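Local coordinates for protelomerase (Agrobacterium tumefaciens, PDB 4F43), which generates and protects the hairpin DNA ends of the linear chromosome of Agrobacterium, acting as a telomere resolvase, at residues G191-F194 with G195-Y198; V281-N284 with S285-A289. The protein carries 1 engineered substitution. One frame throughout, in Å; residues are numbered along the deposited sequence. Where two conformers were deposited one is given.

Interaction 1. Residues G191-F194 with G195-Y198. With nucleotides of chain B.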
loop_
_atom_site.group_PDB
_atom_site.type_symbol
_atom_site.label_atom_id
_atom_site.label_comp_id
_atom_site.label_asym_id
_atom_site.label_seq_id
_atom_site.Cartn_x
_atom_site.Cartn_y
_atom_site.Cartn_z
ATOM N N GLY A 191 -7.293 10.227 14.109
ATOM C CA GLY A 191 -6.582 9.242 14.904
ATOM C C GLY A 191 -5.719 8.301 14.086
ATOM O O GLY A 191 -5.626 7.111 14.391
ATOM N N THR A 192 -5.088 8.831 13.044
ATOM C CA THR A 192 -4.194 8.035 12.211
ATOM C C THR A 192 -2.741 8.408 12.481
ATOM O O THR A 192 -2.461 9.332 13.244
ATOM C CB THR A 192 -4.497 8.218 10.711
ATOM O OG1 THR A 192 -4.177 9.557 10.314
ATOM C CG2 THR A 192 -5.967 7.941 10.428
ATOM N N LYS A 193 -1.819 7.687 11.852
ATOM C CA LYS A 193 -0.393 7.911 12.070
ATOM C C LYS A 193 0.184 8.953 11.113
ATOM O O LYS A 193 1.355 8.883 10.741
ATOM C CB LYS A 193 0.379 6.596 11.940
ATOM C CG LYS A 193 -0.060 5.515 12.912
ATOM C CD LYS A 193 0.180 5.935 14.351
ATOM C CE LYS A 193 -0.226 4.836 15.315
ATOM N NZ LYS A 193 -0.068 5.259 16.732
ATOM N N PHE A 194 -0.642 9.916 10.719
ATOM C CA PHE A 194 -0.199 10.977 9.824
ATOM C C PHE A 194 0.708 11.961 10.554
ATOM O O PHE A 194 0.274 12.653 11.475
ATOM C CB PHE A 194 -1.397 11.712 9.222
ATOM C CG PHE A 194 -1.017 12.815 8.276
ATOM C CD1 PHE A 194 -0.570 12.526 6.997
ATOM C CD2 PHE A 194 -1.111 14.141 8.663
ATOM C CE1 PHE A 194 -0.219 13.538 6.124
ATOM C CE2 PHE A 194 -0.762 15.157 7.794
ATOM C CZ PHE A 194 -0.316 14.854 6.522
ATOM N N GLY A 195 1.969 12.017 10.138
ATOM C CA GLY A 195 2.942 12.887 10.771
ATOM C C GLY A 195 3.268 12.435 12.182
ATOM O O GLY A 195 3.655 13.239 13.030
ATOM N N ILE A 196 3.109 11.139 12.430
ATOM C CA ILE A 196 3.339 10.573 13.753
ATOM C C ILE A 196 4.571 9.676 13.782
ATOM O O ILE A 196 4.642 8.679 13.064
ATOM C CB ILE A 196 2.119 9.765 14.239
ATOM C CG1 ILE A 196 0.904 10.679 14.402
ATOM C CG2 ILE A 196 2.437 9.058 15.548
ATOM C CD1 ILE A 196 1.102 11.780 15.424
ATOM N N THR A 197 5.540 10.040 14.613
ATOM C CA THR A 197 6.739 9.232 14.797
ATOM C C THR A 197 6.531 8.239 15.935
ATOM O O THR A 197 6.497 8.623 17.103
ATOM C CB THR A 197 7.967 10.105 15.107
ATOM O OG1 THR A 197 7.727 10.863 16.300
ATOM C CG2 THR A 197 8.248 11.057 13.956
ATOM N N TYR A 198 6.386 6.964 15.590
ATOM C CA TYR A 198 6.136 5.932 16.593
ATOM C C TYR A 198 7.151 4.793 16.521
ATOM O O TYR A 198 7.827 4.609 15.507
ATOM C CB TYR A 198 4.702 5.398 16.483
ATOM C CG TYR A 198 4.392 4.660 15.199
ATOM C CD1 TYR A 198 4.257 3.280 15.188
ATOM C CD2 TYR A 198 4.226 5.344 13.999
ATOM C CE1 TYR A 198 3.967 2.598 14.022
ATOM C CE2 TYR A 198 3.940 4.671 12.826
ATOM C CZ TYR A 198 3.812 3.296 12.844
ATOM O OH TYR A 198 3.526 2.621 11.681
ATOM P P DC B 15 -5.685 3.656 8.754
ATOM O OP1 DC B 15 -4.504 4.496 9.048
ATOM O OP2 DC B 15 -6.070 2.579 9.693
ATOM O "O5'" DC B 15 -6.956 4.609 8.552
ATOM C "C5'" DC B 15 -6.869 5.710 7.654
ATOM C "C4'" DC B 15 -8.239 6.244 7.272
ATOM O "O4'" DC B 15 -8.986 5.223 6.562
ATOM C "C3'" DC B 15 -9.132 6.676 8.435
ATOM O "O3'" DC B 15 -9.855 7.850 8.076
ATOM C "C2'" DC B 15 -10.069 5.484 8.580
ATOM C "C1'" DC B 15 -10.286 5.181 7.109
ATOM N N1 DC B 15 -10.895 3.857 6.844
ATOM C C2 DC B 15 -11.792 3.726 5.780
ATOM O O2 DC B 15 -12.052 4.718 5.085
ATOM N N3 DC B 15 -12.350 2.514 5.540
ATOM C C4 DC B 15 -12.039 1.473 6.317
ATOM N N4 DC B 15 -12.614 0.296 6.043
ATOM C C5 DC B 15 -11.126 1.593 7.408
ATOM C C6 DC B 15 -10.580 2.792 7.637
#

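Interaction 2. Residues V281-N284 with S285-A289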
loop_
_atom_site.group_PDB
_atom_site.type_symbol
_atom_site.label_atom_id
_atom_site.label_comp_id
_atom_site.label_asym_id
_atom_site.label_seq_id
_atom_site.Cartn_x
_atom_site.Cartn_y
_atom_site.Cartn_z
ATOM N N VAL A 281 -1.491 -8.282 25.875
ATOM C CA VAL A 281 -2.100 -7.762 24.656
ATOM C C VAL A 281 -2.527 -8.891 23.723
ATOM O O VAL A 281 -1.981 -9.993 23.774
ATOM C CB VAL A 281 -1.142 -6.815 23.907
ATOM C CG1 VAL A 281 -0.828 -5.595 24.757
ATOM C CG2 VAL A 281 0.134 -7.544 23.523
ATOM N N THR A 282 -3.511 -8.613 22.875
ATOM C CA THR A 282 -3.976 -9.592 21.901
ATOM C C THR A 282 -3.216 -9.432 20.592
ATOM O O THR A 282 -2.447 -8.486 20.424
ATOM C CB THR A 282 -5.484 -9.455 21.629
ATOM O OG1 THR A 282 -5.751 -8.173 21.047
ATOM C CG2 THR A 282 -6.272 -9.597 22.922
ATOM N N LYS A 283 -3.436 -10.360 19.669
ATOM C CA LYS A 283 -2.754 -10.341 18.380
ATOM C C LYS A 283 -3.187 -9.133 17.557
ATOM O O LYS A 283 -2.357 -8.450 16.956
ATOM C CB LYS A 283 -3.042 -11.631 17.609
ATOM C CG LYS A 283 -1.831 -12.238 16.925
ATOM C CD LYS A 283 -2.188 -13.560 16.263
ATOM C CE LYS A 283 -0.945 -14.329 15.849
ATOM N NZ LYS A 283 -0.117 -13.565 14.881
ATOM N N ASN A 284 -4.492 -8.874 17.541
ATOM C CA ASN A 284 -5.043 -7.739 16.810
ATOM C C ASN A 284 -4.487 -6.411 17.313
ATOM O O ASN A 284 -4.188 -5.511 16.525
ATOM C CB ASN A 284 -6.573 -7.731 16.904
ATOM C CG ASN A 284 -7.196 -9.034 16.437
ATOM O OD1 ASN A 284 -7.537 -9.897 17.246
ATOM N ND2 ASN A 284 -7.345 -9.183 15.127
ATOM N N SER A 285 -4.340 -6.304 18.629
ATOM C CA SER A 285 -3.851 -5.077 19.244
ATOM C C SER A 285 -2.392 -4.816 18.879
ATOM O O SER A 285 -2.029 -3.698 18.513
ATOM C CB SER A 285 -4.016 -5.133 20.762
ATOM O OG SER A 285 -3.725 -3.876 21.350
ATOM N N TYR A 286 -1.566 -5.852 18.980
ATOM C CA TYR A 286 -0.151 -5.736 18.660
ATOM C C TYR A 286 0.034 -5.428 17.179
ATOM O O TYR A 286 0.863 -4.592 16.809
ATOM C CB TYR A 286 0.594 -7.016 19.039
ATOM C CG TYR A 286 2.096 -6.886 18.957
ATOM C CD1 TYR A 286 2.792 -6.090 19.856
ATOM C CD2 TYR A 286 2.818 -7.562 17.984
ATOM C CE1 TYR A 286 4.166 -5.967 19.787
ATOM C CE2 TYR A 286 4.193 -7.445 17.908
ATOM C CZ TYR A 286 4.860 -6.646 18.811
ATOM O OH TYR A 286 6.228 -6.525 18.740
ATOM N N PHE A 287 -0.747 -6.105 16.342
ATOM C CA PHE A 287 -0.733 -5.852 14.906
ATOM C C PHE A 287 -1.067 -4.397 14.610
ATOM O O PHE A 287 -0.345 -3.723 13.878
ATOM C CB PHE A 287 -1.721 -6.775 14.191
ATOM C CG PHE A 287 -1.135 -8.099 13.794
ATOM C CD1 PHE A 287 -0.334 -8.809 14.671
ATOM C CD2 PHE A 287 -1.394 -8.636 12.547
ATOM C CE1 PHE A 287 0.206 -10.028 14.308
ATOM C CE2 PHE A 287 -0.861 -9.854 12.178
ATOM C CZ PHE A 287 -0.060 -10.551 13.060
ATOM N N ALA A 288 -2.156 -3.913 15.200
ATOM C CA ALA A 288 -2.578 -2.531 15.011
ATOM C C ALA A 288 -1.521 -1.548 15.509
ATOM O O ALA A 288 -1.352 -0.467 14.944
ATOM C CB ALA A 288 -3.902 -2.284 15.714
ATOM N N ALA A 289 -0.806 -1.935 16.561
ATOM C CA ALA A 289 0.209 -1.075 17.157
ATOM C C ALA A 289 1.448 -0.951 16.276
ATOM O O ALA A 289 1.940 0.151 16.033
ATOM C CB ALA A 289 0.593 -1.591 18.538
#

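Interaction 1. Residues G191-F194 with G195-Y198
A type II beta turn runs from Lys193 to Ile196, their CA atoms 4.9 Å apart, with Phe194 and Gly195 at its corners. The turn reverses the loop leading from strand 177-180 into strand 198-201. A weak hydrogen bond closes it, from Ile196 N to Lys193 O at 3.3 Å with an N-H...O angle of 152°. Gly195 takes the third position of the turn with a positive phi of 68°, which suits that position of a type II turn.

On the side chains, Lys193 does most of the work. Its CG stands beside the backbone N, and a bend at chi2 (-63°) leads the chain across the face of the Tyr198 ring, after which it runs extended. The methylenes then meet Tyr198 at about a right angle: CD sits over one face of the Tyr198 ring, offset toward the rim, and Lys193 CG is 4.1 Å from Tyr198 CE2. Ile196 adds its CG2 branch, 4.0 Å from Lys193 CD, while its CG1 branch lies 3.8 Å from Thr192 O. The Phe194 ring swings out from the turn, where it touches Thr186. The phenol end of Tyr198 has a weak hydrogen bond to Gln183, and Thr192 OG1 has one from Gly189 N.

At the DNA, Thr192 CG2 approaches C5' of DC15 of chain B at 3.7 Å, a van der Waals contact with the sugar. Lys193 NZ lies 5.1 Å from the centroid of the Tyr198 ring, too long for more than a feeble cation-pi attraction. Within this catalytic-domain loop, the chemistry therefore implies a turn held by one weak backbone bond plus aliphatic packing on an aromatic face, while Thr192 meets the DNA sugar through a nonpolar methyl contact.

Interaction 2. Residues V281-N284 with S285-A289
Lys283 and Phe287, one helical turn apart, lie side by side and point the same way. Lys283 CG comes within 4.0 Å of Phe287 CE1. The lysine chain then runs extended to a bend at its last torsion (chi4 -60°), which brings NZ to 3.5 Å from Phe287 CZ. Phe287 CD1 also lies close to Lys283 O, the carbonyl that accepts from Phe287 N at 2.9 Å.

The backbone beneath this pair is the first turn of helix 283-291. Tyr286 N donates to Thr282 O at 3.1 Å, and Ala288 N donates to Asn284 O at 2.9 Å. Thr282 is the N-cap: with chi1 at 63°, OG1 turns toward the helix start and accepts from Ser285 N at 3.4 Å, a weak capping bond with an N-H...O angle of 154°.

Farther out, helix 263-276 backs this turn: Lys283 and Tyr286 both touch Tyr273, Tyr286 also meets Phe276, and Phe287 packs on Ala269. The buried Phe287 ring additionally meets Ser301, Tyr304 and Met305, and Asn284 ND2 is hydrogen-bonded to Ser301 OG.

Chemically, the cap occupies one amide of the opening turn, while the lysine lays its aliphatic part against the phenylalanine and directs its ammonium toward Glu270, in a long, weak ion pair. Its charge would thus probably be eased, though only in part, by that carboxylate.

In the fold
From the N terminus, the chain passes the N-terminal helices and the antiparallel sheet strands 165-169, 172-174 and 177-180 before reaching interaction 1, whose tight turn lies in the loop running on to edge strand 198-201. Interaction 2 follows only after helices 206-217, 220-225, 230-248 and 263-276, so the two local contacts stand in series, neither enclosing nor crossing the other. Their centres are about 17 Å apart, yet they touch: Tyr198 CE1 lies 3.8 Å from Ala289 O. That packing joins the start of strand 198-201 to helix 283-291, and a backbone bond between Gly191 and Asn295 ties the loop of interaction 1 to the segment after that helix.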